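Putative bacteriocin (Brevibacillus laterosporus, PDB 4OZK) is a broad-spectrum, leaderless class IId bacteriocin with a defensin-like fold, an antimicrobial peptide that probably acts on competing bacteria. Local coordinates at residues Y30-C33 with T37-Y40. Residues are numbered along the deposited sequence; the frame is centred on the assembly and turned at random.
Sequences YAIC and TQVY
Tyr30 leans across the neighbouring strand onto Tyr40, its non-hydrogen-bonded partner in an antiparallel beta hairpin. Its CB lies near Gln38 OE1 and Val39 O. The ring swings away from its own carbonyl carbon (chi1 -82°), which carries it over the 37-40 backbone. CD1 is 3.5 Å from Val39 O. Further out, CE1 packs 3.6 Å from Tyr40 CB. Tyr40 CA sits over the Tyr30 ring face, 4.0 Å from its centroid, as a CH-pi contact. The OH ends beside Tyr40 CB and CG. The two rings are slid apart and barely overlap, with planes at 27°. On this same face the Gln38 chain crosses the Tyr30 side chain at about a right angle, its amide plane turned 55° from the ring.

Ala31 and Val39 form a hydrogen-bonded pair: Ala31 N to Val39 O and Val39 N to Ala31 O are both 2.9 Å. Nearer the turn, Cys33 N donates to Thr37 O, an almost straight bond of 2.7 Å. On the Ala31 face, Val39 splits its methyls: CG2 meets Ala31 CB, and CG1 lies 3.8 Å from Cys33 SG. That sulfur is disulfide-bonded to Cys4, so the hairpin is stapled to the N-terminal segment beside Val39. Thr37 OG1 lies against Cys33 CB and SG, while its hydrogen bond is with Asn35 OD1 in the turn.

Strand 24-33 is the middle of the three-stranded antiparallel sheet. Strand 38-48 flanks it here, and strand 8-19 pairs along its other edge, bonding Tyr30 to Thr12 through their backbones.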
loop_
_atom_site.group_PDB
_atom_site.type_symbol
_atom_site.label_atom_id
_atom_site.label_comp_id
_atom_site.label_asym_id
_atom_site.label_seq_id
_atom_site.Cartn_x
_atom_site.Cartn_y
_atom_site.Cartn_z
ATOM N N TYR A 30 0.838 2.848 0.059
ATOM C CA TYR A 30 0.386 4.000 0.826
ATOM C C TYR A 30 0.725 5.286 0.086
ATOM O O TYR A 30 1.856 5.468 -0.366
ATOM C CB TYR A 30 1.072 4.009 2.197
ATOM C CG TYR A 30 0.433 3.105 3.229
ATOM C CD1 TYR A 30 -0.546 3.595 4.093
ATOM C CD2 TYR A 30 0.811 1.768 3.349
ATOM C CE1 TYR A 30 -1.134 2.782 5.047
ATOM C CE2 TYR A 30 0.223 0.940 4.301
ATOM C CZ TYR A 30 -0.748 1.457 5.143
ATOM O OH TYR A 30 -1.336 0.654 6.093
ATOM N N ALA A 31 -0.243 6.184 -0.054
ATOM C CA ALA A 31 0.101 7.516 -0.541
ATOM C C ALA A 31 0.464 8.371 0.664
ATOM O O ALA A 31 -0.098 8.194 1.753
ATOM C CB ALA A 31 -1.049 8.139 -1.332
ATOM N N ILE A 32 1.427 9.272 0.490
ATOM C CA ILE A 32 1.738 10.254 1.525
ATOM C C ILE A 32 0.949 11.529 1.210
ATOM O O ILE A 32 0.968 12.012 0.068
ATOM C CB ILE A 32 3.260 10.534 1.601
ATOM C CG1 ILE A 32 4.033 9.220 1.831
ATOM C CG2 ILE A 32 3.574 11.577 2.698
ATOM C CD1 ILE A 32 5.572 9.361 1.751
ATOM N N CYS A 33 0.230 12.057 2.199
ATOM C CA CYS A 33 -0.584 13.261 1.985
ATOM C C CYS A 33 0.210 14.529 2.279
ATOM O O CYS A 33 1.170 14.496 3.066
ATOM C CB CYS A 33 -1.851 13.233 2.846
ATOM S SG CYS A 33 -2.983 11.874 2.468
ATOM N N THR A 37 -0.108 12.914 6.646
ATOM C CA THR A 37 -0.704 11.599 6.872
ATOM C C THR A 37 -0.381 10.630 5.739
ATOM O O THR A 37 0.089 11.035 4.675
ATOM C CB THR A 37 -2.233 11.683 7.052
ATOM O OG1 THR A 37 -2.833 12.174 5.846
ATOM C CG2 THR A 37 -2.574 12.612 8.202
ATOM N N GLN A 38 -0.616 9.345 5.989
ATOM C CA GLN A 38 -0.529 8.335 4.950
ATOM C C GLN A 38 -1.892 7.713 4.771
ATOM O O GLN A 38 -2.670 7.641 5.714
ATOM C CB GLN A 38 0.475 7.252 5.333
ATOM C CG GLN A 38 1.909 7.740 5.393
ATOM C CD GLN A 38 2.881 6.588 5.466
ATOM O OE1 GLN A 38 2.481 5.429 5.381
ATOM N NE2 GLN A 38 4.167 6.897 5.615
ATOM N N VAL A 39 -2.195 7.275 3.557
ATOM C CA VAL A 39 -3.470 6.620 3.311
ATOM C C VAL A 39 -3.199 5.312 2.583
ATOM O O VAL A 39 -2.373 5.258 1.665
ATOM C CB VAL A 39 -4.467 7.537 2.541
ATOM C CG1 VAL A 39 -4.877 8.720 3.414
ATOM C CG2 VAL A 39 -3.849 8.051 1.262
ATOM N N TYR A 40 -3.874 4.256 3.027
ATOM C CA TYR A 40 -3.738 2.922 2.453
ATOM C C TYR A 40 -4.560 2.919 1.165
ATOM O O TYR A 40 -5.776 3.106 1.214
ATOM C CB TYR A 40 -4.237 1.915 3.501
ATOM C CG TYR A 40 -4.259 0.441 3.126
ATOM C CD1 TYR A 40 -3.676 -0.036 1.957
ATOM C CD2 TYR A 40 -4.898 -0.472 3.958
ATOM C CE1 TYR A 40 -3.732 -1.394 1.624
ATOM C CE2 TYR A 40 -4.963 -1.815 3.645
ATOM C CZ TYR A 40 -4.386 -2.270 2.477
ATOM O OH TYR A 40 -4.458 -3.611 2.179
#